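Local coordinates for maltose-binding protein MalE1 (Thermotoga maritima, PDB 6DTU) that binds maltotetraose in the cleft between its two lobes and probably hands malto-oligosaccharides to a membrane sugar transporter, at residues A[57-63]-A[263-269]; A[7-11]-A[42-46]; A[62-68]-A[331-335]; A[105-109]-A[299-304]. All blocks are in the same frame, centred on the assembly; numbering follows the deposited sequence.

Interaction 1 (A[57-63]-A[263-269])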
# COMPACT_ATOMS: atom_id res chain seq x y z
N ASP A 57 -12.15 -15.34 9.72
CA ASP A 57 -11.74 -16.50 8.92
C ASP A 57 -10.85 -16.09 7.75
O ASP A 57 -10.01 -16.89 7.32
CB ASP A 57 -12.97 -17.23 8.41
CG ASP A 57 -13.93 -17.57 9.54
OD1 ASP A 57 -13.63 -18.51 10.31
OD2 ASP A 57 -14.97 -16.89 9.71
N ILE A 58 -11.06 -14.90 7.21
CA ILE A 58 -10.32 -14.39 6.06
C ILE A 58 -9.96 -12.94 6.34
O ILE A 58 -10.80 -12.18 6.82
CB ILE A 58 -11.22 -14.47 4.81
CG1 ILE A 58 -11.53 -15.93 4.45
CG2 ILE A 58 -10.61 -13.73 3.63
CD1 ILE A 58 -12.61 -16.07 3.37
N ILE A 59 -8.71 -12.56 6.07
CA ILE A 59 -8.30 -11.17 6.17
C ILE A 59 -7.82 -10.70 4.80
O ILE A 59 -7.26 -11.47 4.02
CB ILE A 59 -7.25 -10.89 7.29
CG1 ILE A 59 -5.95 -11.66 7.02
CG2 ILE A 59 -7.85 -11.19 8.66
CD1 ILE A 59 -4.81 -11.31 7.97
N VAL A 60 -8.05 -9.43 4.52
CA VAL A 60 -7.65 -8.82 3.26
C VAL A 60 -6.58 -7.79 3.57
O VAL A 60 -6.79 -6.91 4.41
CB VAL A 60 -8.84 -8.19 2.53
CG1 VAL A 60 -8.40 -7.61 1.20
CG2 VAL A 60 -10.01 -9.19 2.37
N GLY A 61 -5.45 -7.86 2.88
CA GLY A 61 -4.41 -6.89 3.16
C GLY A 61 -3.19 -7.09 2.30
O GLY A 61 -3.25 -7.71 1.25
N ALA A 62 -2.08 -6.51 2.75
CA ALA A 62 -0.89 -6.39 1.92
C ALA A 62 0.08 -7.54 2.12
O ALA A 62 0.13 -8.18 3.18
CB ALA A 62 -0.19 -5.05 2.15
N HIS A 63 0.88 -7.78 1.08
CA HIS A 63 1.73 -8.96 1.07
C HIS A 63 2.91 -8.86 2.03
O HIS A 63 3.50 -9.89 2.36
CB HIS A 63 2.25 -9.23 -0.34
CG HIS A 63 3.38 -8.35 -0.74
ND1 HIS A 63 3.19 -7.13 -1.35
CD2 HIS A 63 4.72 -8.50 -0.61
CE1 HIS A 63 4.37 -6.57 -1.59
NE2 HIS A 63 5.31 -7.39 -1.16
N VAL A 263 1.24 -5.79 -3.07
CA VAL A 263 0.23 -6.68 -3.62
C VAL A 263 -0.82 -6.90 -2.54
O VAL A 263 -0.47 -7.12 -1.38
CB VAL A 263 0.84 -8.01 -4.12
CG1 VAL A 263 -0.22 -8.82 -4.83
CG2 VAL A 263 2.02 -7.73 -5.06
N GLN A 264 -2.09 -6.75 -2.91
CA GLN A 264 -3.22 -6.91 -1.99
C GLN A 264 -3.87 -8.25 -2.28
O GLN A 264 -3.95 -8.66 -3.44
CB GLN A 264 -4.26 -5.80 -2.20
CG GLN A 264 -3.77 -4.39 -1.88
CD GLN A 264 -3.77 -4.12 -0.39
OE1 GLN A 264 -4.59 -4.65 0.36
NE2 GLN A 264 -2.84 -3.27 0.05
N GLY A 265 -4.29 -8.95 -1.22
CA GLY A 265 -4.83 -10.29 -1.38
C GLY A 265 -5.59 -10.78 -0.16
O GLY A 265 -5.69 -10.10 0.86
N PHE A 266 -6.12 -11.98 -0.31
CA PHE A 266 -6.96 -12.63 0.67
C PHE A 266 -6.16 -13.73 1.36
O PHE A 266 -5.63 -14.62 0.69
CB PHE A 266 -8.17 -13.26 -0.02
CG PHE A 266 -9.09 -12.27 -0.72
CD1 PHE A 266 -10.25 -11.83 -0.08
CD2 PHE A 266 -8.81 -11.80 -2.00
CE1 PHE A 266 -11.12 -10.90 -0.71
CE2 PHE A 266 -9.67 -10.87 -2.63
CZ PHE A 266 -10.83 -10.42 -1.98
N MET A 267 -6.12 -13.69 2.69
CA MET A 267 -5.40 -14.67 3.49
C MET A 267 -6.38 -15.38 4.41
O MET A 267 -7.36 -14.79 4.85
CB MET A 267 -4.33 -13.99 4.32
CG MET A 267 -3.21 -13.50 3.45
SD MET A 267 -2.27 -12.16 4.20
CE MET A 267 -3.32 -10.74 3.89
N VAL A 268 -6.11 -16.65 4.72
CA VAL A 268 -7.00 -17.50 5.50
C VAL A 268 -6.41 -17.72 6.89
O VAL A 268 -5.21 -17.99 7.03
CB VAL A 268 -7.26 -18.85 4.80
CG1 VAL A 268 -8.10 -19.78 5.69
CG2 VAL A 268 -7.96 -18.61 3.47
N ASN A 269 -7.24 -17.58 7.92
CA ASN A 269 -6.82 -17.78 9.31
C ASN A 269 -6.57 -19.27 9.56
O ASN A 269 -7.50 -20.08 9.52
CB ASN A 269 -7.97 -17.31 10.20
CG ASN A 269 -7.67 -17.40 11.69
OD1 ASN A 269 -6.65 -17.90 12.13
ND2 ASN A 269 -8.61 -16.89 12.48
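D57 starts the pairing through its carbonyl: its O takes the backbone N of N269 at 2.9 Å in an almost straight bond (178°). I58 follows as a non-hydrogen-bonded partner of V268, and its CG2 branch comes to the edge of the F266 ring on the face covered by helix 275-286. I59 and M267 exchange two backbone bonds, while on the other face I59 CG1 lies 3.9 Å from M267 CB. Across the lobe the strands run 31-36, 4-9, 58-62, 260-268, 100-109, the order of type II periplasmic binding proteins, with 260-268 the antiparallel strand returning from the second lobe. V60 lies side by side with F266, CG2 at 3.6 Å from the ring's CD1. G61 pairs with G265 by two backbone bonds, and the bend at the end of M267 (chi3 -80°) lays CE 3.7 Å from G61 N. A62 CB meets Q264 NE2, an amide nitrogen that bonds to E109; A62 and Q264 both line the glycan pocket. H63 turns its ring back so that ND1 accepts V263 N at 2.9 Å (151°), while NE2 serves M331 and H63 N gives V263 O a weak bond.

Interaction 2 (A[7-11]-A[42-46]). With GLC (alpha-D-glucopyranose), chain C.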
# COMPACT_ATOMS: atom_id res chain seq x y z
N ILE A 7 -14.96 -11.91 7.25
CA ILE A 7 -13.84 -11.28 6.55
C ILE A 7 -13.58 -9.95 7.22
O ILE A 7 -14.52 -9.18 7.44
CB ILE A 7 -14.24 -11.01 5.09
CG1 ILE A 7 -14.70 -12.30 4.40
CG2 ILE A 7 -13.10 -10.35 4.33
CD1 ILE A 7 -15.38 -12.04 3.06
N TRP A 8 -12.31 -9.65 7.48
CA TRP A 8 -11.86 -8.31 7.87
C TRP A 8 -11.21 -7.65 6.67
O TRP A 8 -10.34 -8.24 6.02
CB TRP A 8 -10.82 -8.35 9.00
CG TRP A 8 -11.32 -8.79 10.32
CD1 TRP A 8 -12.63 -9.01 10.68
CD2 TRP A 8 -10.53 -9.07 11.48
NE1 TRP A 8 -12.70 -9.42 11.99
CE2 TRP A 8 -11.42 -9.45 12.51
CE3 TRP A 8 -9.15 -9.00 11.75
CZ2 TRP A 8 -10.98 -9.79 13.79
CZ3 TRP A 8 -8.72 -9.35 13.02
CH2 TRP A 8 -9.63 -9.73 14.03
N CYS A 9 -11.63 -6.44 6.36
CA CYS A 9 -11.02 -5.71 5.26
C CYS A 9 -11.13 -4.23 5.55
O CYS A 9 -11.91 -3.80 6.42
CB CYS A 9 -11.66 -6.05 3.90
SG CYS A 9 -13.39 -5.59 3.77
N SER A 10 -10.38 -3.45 4.80
CA SER A 10 -10.46 -2.01 4.95
C SER A 10 -11.77 -1.49 4.37
O SER A 10 -12.56 -2.22 3.78
CB SER A 10 -9.28 -1.34 4.23
OG SER A 10 -9.57 -1.20 2.86
N GLU A 11 -11.98 -0.17 4.49
CA GLU A 11 -13.22 0.40 3.97
C GLU A 11 -13.37 0.23 2.47
O GLU A 11 -14.50 0.19 1.97
CB GLU A 11 -13.35 1.88 4.34
CG GLU A 11 -12.39 2.80 3.62
CD GLU A 11 -11.19 3.10 4.45
OE1 GLU A 11 -10.90 2.28 5.34
OE2 GLU A 11 -10.55 4.16 4.24
N ILE A 42 -5.56 -4.03 10.93
CA ILE A 42 -5.94 -5.41 10.61
C ILE A 42 -4.92 -6.40 11.14
O ILE A 42 -5.28 -7.40 11.79
CB ILE A 42 -6.14 -5.58 9.09
CG1 ILE A 42 -7.37 -4.80 8.63
CG2 ILE A 42 -6.25 -7.06 8.72
CD1 ILE A 42 -7.56 -4.82 7.10
N LYS A 43 -3.64 -6.18 10.84
CA LYS A 43 -2.63 -7.18 11.22
C LYS A 43 -2.46 -7.25 12.73
O LYS A 43 -2.31 -8.34 13.29
CB LYS A 43 -1.29 -6.93 10.54
CG LYS A 43 -0.26 -7.96 10.99
CD LYS A 43 0.87 -8.14 9.99
CE LYS A 43 1.75 -6.92 9.90
NZ LYS A 43 2.53 -6.65 11.15
N SER A 44 -2.42 -6.09 13.38
CA SER A 44 -2.24 -6.08 14.83
C SER A 44 -3.44 -6.69 15.54
O SER A 44 -3.26 -7.48 16.49
CB SER A 44 -1.95 -4.65 15.31
OG SER A 44 -2.93 -3.75 14.82
N LYS A 45 -4.66 -6.40 15.07
CA LYS A 45 -5.84 -7.05 15.62
C LYS A 45 -5.79 -8.55 15.39
O LYS A 45 -6.19 -9.34 16.26
CB LYS A 45 -7.10 -6.45 15.01
CG LYS A 45 -8.41 -6.87 15.67
CD LYS A 45 -9.62 -6.39 14.87
CE LYS A 45 -10.94 -6.75 15.56
NZ LYS A 45 -11.16 -5.97 16.79
N PHE A 46 -5.30 -8.98 14.21
CA PHE A 46 -5.25 -10.40 13.91
C PHE A 46 -4.20 -11.12 14.76
O PHE A 46 -4.44 -12.22 15.25
CB PHE A 46 -4.99 -10.57 12.41
CG PHE A 46 -5.16 -11.97 11.93
CD1 PHE A 46 -6.43 -12.51 11.80
CD2 PHE A 46 -4.06 -12.73 11.57
CE1 PHE A 46 -6.60 -13.80 11.34
CE2 PHE A 46 -4.23 -14.02 11.12
CZ PHE A 46 -5.51 -14.55 11.00
C1 GLC C . -7.14 1.77 2.55
C2 GLC C . -6.54 0.84 1.56
C3 GLC C . -5.18 0.43 1.95
C4 GLC C . -4.29 1.61 2.14
C5 GLC C . -4.86 2.53 3.25
C6 GLC C . -4.20 3.76 3.36
O1 GLC C . -7.34 1.11 3.76
O2 GLC C . -7.43 -0.32 1.48
O3 GLC C . -4.68 -0.44 0.87
O4 GLC C . -2.97 1.17 2.52
O5 GLC C . -6.27 2.90 2.78
O6 GLC C . -4.71 4.46 4.50
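K45 lays its aliphatic chain across the six-membered ring of W8 at about a right angle to that side chain. With CG anti to the backbone N (chi1 -170°), the lysine leaves the helix directly over the indole. Its CB starts 3.9 Å from W8 CZ3 at the rim. CG moves inward to 3.5 Å from W8 CH2, and CD lies over the face, 3.7 Å from the ring centroid and 22° off the normal, a CH-pi contact. CE passes on to W8 CZ2 at 3.5 Å. There the last torsion bends (chi4 70°) and turns NZ off the ring, 4.9 Å from W8 CZ2. The edge of the indole meets the helix backbone: W8 CZ3 sits 3.6 Å from F46 N, whose hydrogen goes to I42 O within the helix, and beside F46 CB. Replacing the W8 indole by an alanine methyl would probably open a gap between strand 4-9 and helix 39-49 and leave the K45 methylenes without the flat surface they rest on. That helix is the connection of a beta-alpha-beta crossover from strand 31-36 to strand 58-62, passing over strand 4-9. Nearer the pocket, I42 CD1 touches S10 N at 3.9 Å. S10 OG accepts O2 of the chain C glucose at 2.7 Å and is also bonded to K12 and Q13. No hydrogen bond joins strand segment to helix segment: between them the contact is apolar and CH-pi in kind, and the directional chemistry of S10 is spent on the sugar and its own loop.

Interaction 3 (A[62-68]-A[331-335]). With GLC (alpha-D-glucopyranose), chain B.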
# COMPACT_ATOMS: atom_id res chain seq x y z
N ALA A 62 -2.08 -6.51 2.75
CA ALA A 62 -0.89 -6.39 1.92
C ALA A 62 0.08 -7.54 2.12
O ALA A 62 0.13 -8.18 3.18
CB ALA A 62 -0.19 -5.05 2.15
N HIS A 63 0.88 -7.78 1.08
CA HIS A 63 1.73 -8.96 1.07
C HIS A 63 2.91 -8.86 2.03
O HIS A 63 3.50 -9.89 2.36
CB HIS A 63 2.25 -9.23 -0.34
CG HIS A 63 3.38 -8.35 -0.74
ND1 HIS A 63 3.19 -7.13 -1.35
CD2 HIS A 63 4.72 -8.50 -0.61
CE1 HIS A 63 4.37 -6.57 -1.59
NE2 HIS A 63 5.31 -7.39 -1.16
N ASP A 64 3.28 -7.66 2.47
CA ASP A 64 4.37 -7.58 3.45
C ASP A 64 4.03 -8.30 4.74
O ASP A 64 4.94 -8.64 5.49
CB ASP A 64 4.75 -6.12 3.76
CG ASP A 64 3.61 -5.33 4.39
OD1 ASP A 64 2.61 -5.10 3.67
OD2 ASP A 64 3.72 -4.93 5.57
N TRP A 65 2.74 -8.55 5.00
CA TRP A 65 2.35 -9.26 6.22
C TRP A 65 2.70 -10.74 6.17
O TRP A 65 2.74 -11.38 7.23
CB TRP A 65 0.84 -9.19 6.40
CG TRP A 65 0.20 -7.85 6.42
CD1 TRP A 65 0.83 -6.63 6.42
CD2 TRP A 65 -1.20 -7.59 6.47
NE1 TRP A 65 -0.12 -5.62 6.47
CE2 TRP A 65 -1.37 -6.19 6.49
CE3 TRP A 65 -2.34 -8.42 6.48
CZ2 TRP A 65 -2.64 -5.58 6.55
CZ3 TRP A 65 -3.60 -7.81 6.52
CH2 TRP A 65 -3.73 -6.41 6.52
N VAL A 66 2.96 -11.31 4.99
CA VAL A 66 2.90 -12.76 4.82
C VAL A 66 3.93 -13.48 5.69
O VAL A 66 3.61 -14.45 6.38
CB VAL A 66 3.03 -13.16 3.34
CG1 VAL A 66 3.25 -14.64 3.21
CG2 VAL A 66 1.81 -12.75 2.56
N GLY A 67 5.20 -13.05 5.62
CA GLY A 67 6.23 -13.77 6.36
C GLY A 67 5.99 -13.83 7.86
O GLY A 67 6.08 -14.89 8.47
N GLU A 68 5.67 -12.68 8.46
CA GLU A 68 5.37 -12.67 9.89
C GLU A 68 4.20 -13.59 10.23
O GLU A 68 4.27 -14.38 11.17
CB GLU A 68 5.09 -11.24 10.35
CG GLU A 68 4.75 -11.13 11.83
CD GLU A 68 4.36 -9.73 12.26
OE1 GLU A 68 4.07 -8.88 11.39
OE2 GLU A 68 4.32 -9.48 13.48
N MET A 331 7.71 -4.29 -1.63
CA MET A 331 7.92 -4.39 -0.20
C MET A 331 8.43 -5.79 0.12
O MET A 331 7.99 -6.76 -0.49
CB MET A 331 6.61 -4.19 0.58
CG MET A 331 6.02 -2.82 0.52
SD MET A 331 4.61 -2.65 1.63
CE MET A 331 3.33 -3.55 0.77
N PRO A 332 9.39 -5.93 1.03
CA PRO A 332 9.72 -7.26 1.53
C PRO A 332 8.54 -7.91 2.22
O PRO A 332 7.70 -7.24 2.81
CB PRO A 332 10.84 -7.00 2.54
CG PRO A 332 11.43 -5.72 2.12
CD PRO A 332 10.29 -4.89 1.56
N ASN A 333 8.49 -9.23 2.17
CA ASN A 333 7.49 -9.95 2.95
C ASN A 333 8.11 -10.77 4.07
O ASN A 333 7.40 -11.52 4.74
CB ASN A 333 6.54 -10.78 2.07
CG ASN A 333 7.14 -12.10 1.59
OD1 ASN A 333 8.31 -12.42 1.83
ND2 ASN A 333 6.33 -12.88 0.90
N VAL A 334 9.41 -10.60 4.32
CA VAL A 334 10.10 -11.38 5.35
C VAL A 334 9.57 -10.99 6.72
O VAL A 334 9.04 -9.88 6.88
CB VAL A 334 11.62 -11.20 5.21
CG1 VAL A 334 12.06 -11.74 3.87
CG2 VAL A 334 12.03 -9.74 5.39
N PRO A 335 9.64 -11.86 7.74
CA PRO A 335 9.10 -11.48 9.06
C PRO A 335 9.73 -10.23 9.62
O PRO A 335 9.09 -9.52 10.40
CB PRO A 335 9.41 -12.69 9.95
CG PRO A 335 9.62 -13.81 9.01
CD PRO A 335 10.15 -13.24 7.72
C1 GLC B . 2.05 -0.43 4.41
C2 GLC B . 2.15 -1.83 4.87
C3 GLC B . 1.60 -2.00 6.25
C4 GLC B . 2.30 -1.14 7.24
C5 GLC B . 2.22 0.35 6.82
C6 GLC B . 3.01 1.17 7.64
O2 GLC B . 1.39 -2.68 3.97
O3 GLC B . 1.71 -3.40 6.66
O4 GLC B . 1.63 -1.30 8.52
O5 GLC B . 2.75 0.46 5.35
O6 GLC B . 2.83 2.51 7.22
O HOH W 1 6.20 -10.07 7.32
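G67 is pressed so closely against the carbonyl of N333 that a CB at this position would run straight into that oxygen. N333 O lies 2.8 Å from G67 N, a weak and strongly bent bond, and 3.0 Å from G67 CA. P335 sets its CG against the G67 carbonyl. A water links the start of helix 66-71 to the loop after strand 329-330, accepting E68 N at 2.9 Å and reaching the carbonyls of D64 and V334; both segments help line the glycan pocket. At the other end of the contact, H63 NE2 donates to M331 O at 2.8 Å, so its ring spans two backbone segments, ND1 being held by V263. N333 ND2 turns instead to the carbonyls of A94 and S96. P332 O is buried with no polar partner and rests against CA and CB of D64. M331 bends at its last torsion (chi3 -75°) and brings CE to 3.4 Å from D64 OD1, flanking the sugar site. The D64 carboxylate takes two neighbouring hydroxyls of the chain B glucose, OD1 accepting O2 at 2.7 Å and OD2 accepting O3 at 2.8 Å. W65 NE1 donates to the same O3 at 2.9 Å from the indole edge, in the ring plane. O3 therefore acts as donor and acceptor at once, which is likely to polarise it and strengthen both bonds.

Interaction 4 (A[105-109]-A[299-304]). With GLC (alpha-D-glucopyranose), chain C; GLC (alpha-D-glucopyranose), chain D.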
# COMPACT_ATOMS: atom_id res chain seq x y z
N PRO A 105 -3.96 -13.16 -4.42
CA PRO A 105 -3.81 -11.74 -4.72
C PRO A 105 -4.89 -11.26 -5.67
O PRO A 105 -5.29 -11.95 -6.61
CB PRO A 105 -2.45 -11.68 -5.42
CG PRO A 105 -2.36 -13.03 -6.10
CD PRO A 105 -3.04 -14.01 -5.20
N TYR A 106 -5.37 -10.04 -5.43
CA TYR A 106 -6.32 -9.46 -6.36
C TYR A 106 -5.78 -8.26 -7.12
O TYR A 106 -6.33 -7.92 -8.18
CB TYR A 106 -7.66 -9.12 -5.66
CG TYR A 106 -7.71 -7.85 -4.83
CD1 TYR A 106 -8.01 -6.62 -5.41
CD2 TYR A 106 -7.54 -7.89 -3.45
CE1 TYR A 106 -8.07 -5.48 -4.65
CE2 TYR A 106 -7.61 -6.75 -2.69
CZ TYR A 106 -7.89 -5.56 -3.30
OH TYR A 106 -7.96 -4.41 -2.52
N ALA A 107 -4.72 -7.62 -6.64
CA ALA A 107 -4.19 -6.44 -7.32
C ALA A 107 -2.81 -6.12 -6.80
O ALA A 107 -2.46 -6.47 -5.67
CB ALA A 107 -5.08 -5.21 -7.09
N MET A 108 -2.03 -5.44 -7.62
CA MET A 108 -0.84 -4.74 -7.16
C MET A 108 -1.07 -3.24 -7.21
O MET A 108 -2.09 -2.76 -7.72
CB MET A 108 0.42 -5.15 -7.94
CG MET A 108 0.40 -4.70 -9.37
SD MET A 108 1.97 -5.01 -10.23
CE MET A 108 2.84 -3.47 -9.94
N GLU A 109 -0.11 -2.49 -6.67
CA GLU A 109 -0.33 -1.06 -6.51
C GLU A 109 1.00 -0.38 -6.22
O GLU A 109 1.97 -1.02 -5.78
CB GLU A 109 -1.29 -0.77 -5.35
CG GLU A 109 -0.72 -1.25 -4.01
CD GLU A 109 -1.74 -1.35 -2.92
OE1 GLU A 109 -2.95 -1.26 -3.20
OE2 GLU A 109 -1.32 -1.53 -1.76
N ASP A 299 -13.00 -1.56 -6.42
CA ASP A 299 -11.79 -1.14 -5.71
C ASP A 299 -10.66 -1.13 -6.74
O ASP A 299 -9.84 -2.05 -6.79
CB ASP A 299 -11.49 -2.13 -4.57
CG ASP A 299 -10.20 -1.84 -3.83
OD1 ASP A 299 -9.63 -0.75 -4.01
OD2 ASP A 299 -9.77 -2.71 -3.04
N PRO A 300 -10.59 -0.10 -7.58
CA PRO A 300 -9.72 -0.17 -8.77
C PRO A 300 -8.25 0.08 -8.48
O PRO A 300 -7.82 1.21 -8.21
CB PRO A 300 -10.32 0.90 -9.70
CG PRO A 300 -10.95 1.88 -8.79
CD PRO A 300 -11.49 1.09 -7.62
N ARG A 301 -7.46 -0.99 -8.58
CA ARG A 301 -6.00 -0.93 -8.50
C ARG A 301 -5.40 -1.54 -9.77
O ARG A 301 -5.90 -1.24 -10.87
CB ARG A 301 -5.51 -1.58 -7.19
CG ARG A 301 -6.29 -1.03 -5.99
CD ARG A 301 -5.83 -1.57 -4.65
NE ARG A 301 -6.84 -1.32 -3.61
CZ ARG A 301 -6.60 -1.21 -2.31
NH1 ARG A 301 -5.35 -1.27 -1.82
NH2 ARG A 301 -7.64 -1.04 -1.49
N LEU A 302 -4.37 -2.40 -9.68
CA LEU A 302 -3.78 -3.02 -10.87
C LEU A 302 -4.02 -4.52 -10.79
O LEU A 302 -3.28 -5.23 -10.09
CB LEU A 302 -2.27 -2.70 -10.95
CG LEU A 302 -1.87 -1.22 -10.98
CD1 LEU A 302 -0.36 -1.02 -10.95
CD2 LEU A 302 -2.44 -0.52 -12.18
N PRO A 303 -5.02 -5.08 -11.50
CA PRO A 303 -5.42 -6.48 -11.25
C PRO A 303 -4.30 -7.50 -11.40
O PRO A 303 -3.49 -7.43 -12.31
CB PRO A 303 -6.55 -6.71 -12.26
CG PRO A 303 -7.18 -5.32 -12.38
CD PRO A 303 -6.00 -4.36 -12.33
N SER A 304 -4.27 -8.46 -10.46
CA SER A 304 -3.28 -9.53 -10.46
C SER A 304 -3.68 -10.73 -11.30
O SER A 304 -2.81 -11.55 -11.63
CB SER A 304 -2.93 -9.97 -9.04
OG SER A 304 -2.26 -8.94 -8.35
C1 GLC C . -7.14 1.77 2.55
C2 GLC C . -6.54 0.84 1.56
C3 GLC C . -5.18 0.43 1.95
C4 GLC C . -4.29 1.61 2.14
C5 GLC C . -4.86 2.53 3.25
C6 GLC C . -4.20 3.76 3.36
O1 GLC C . -7.34 1.11 3.76
O2 GLC C . -7.43 -0.32 1.48
O3 GLC C . -4.68 -0.44 0.87
O4 GLC C . -2.97 1.17 2.52
O5 GLC C . -6.27 2.90 2.78
O6 GLC C . -4.71 4.46 4.50
C1 GLC D . -1.98 1.68 1.67
C2 GLC D . -1.16 0.56 1.16
C3 GLC D . -0.57 -0.20 2.26
C4 GLC D . 0.28 0.68 3.15
C5 GLC D . -0.52 1.91 3.68
C6 GLC D . 0.31 2.89 4.31
O2 GLC D . -2.06 -0.34 0.45
O3 GLC D . 0.34 -1.24 1.74
O4 GLC D . 0.71 -0.07 4.34
O5 GLC D . -1.13 2.58 2.46
O6 GLC D . -0.51 3.79 5.02
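M108 and L302 form an antiparallel hydrogen-bonded pair, M108 N to L302 O at 2.8 Å and L302 N to M108 O at 3.0 Å, and A107 with P303 is the adjoining non-hydrogen-bonded pair. The short strand 302-303 thus extends the mixed sheet of this lobe beside strand 100-109, which carries a classic beta bulge: Y106 and A107 both face Q264. S304 N then donates to Y106 O, carrying the pairing on to the bulge. M108 CG packs on L302 CB, but the side chains that matter for the pocket gather round R301. Y106 OH donates to D299 OD2 at 2.5 Å, ring and carboxylate planes 57° apart, and the same hydroxyl sits over one face of the guanidinium. R301, extended from CG to NE, meets D299 side-on, NE at 2.9 Å from D299 OD1 and NH2 sharing that oxygen. NH1 forms a salt bridge with the syn lone pair of E109 OE1 at 2.8 Å, the two planes only 14° apart. The outer N-H groups serve the chain C glucose, NH1 to O3 at 2.9 Å and NH2 to O2 at 3.1 Å. A leucine in place of R301 would probably leave D299 and E109 without their shared positive charge and both hydroxyls without these donors. E109 OE2 accepts O2 of the chain D glucose at 2.6 Å.

In the fold
From the N terminus, interaction 2 closes first: a loop of 30 residues brings helix 39-49 over strand 4-9 before any other contact opens. Interaction 1 opens at 57-63, interaction 3 overlaps it at A62 and H63, and interaction 4 opens at 105-109. The chain then runs through the other lobe's four-stranded sheet and returns. Interaction 1 closes at 263-269, interaction 4 at 299-304 and interaction 3 at 331-335. Interaction 1 therefore crosses both 3 and 4, while 4 nests inside 3. Backbone bonds join strands of interactions 2, 1 and 4 into one sheet; a K43–E68 salt bridge links 2 to 3, and the bound sugar touches all four.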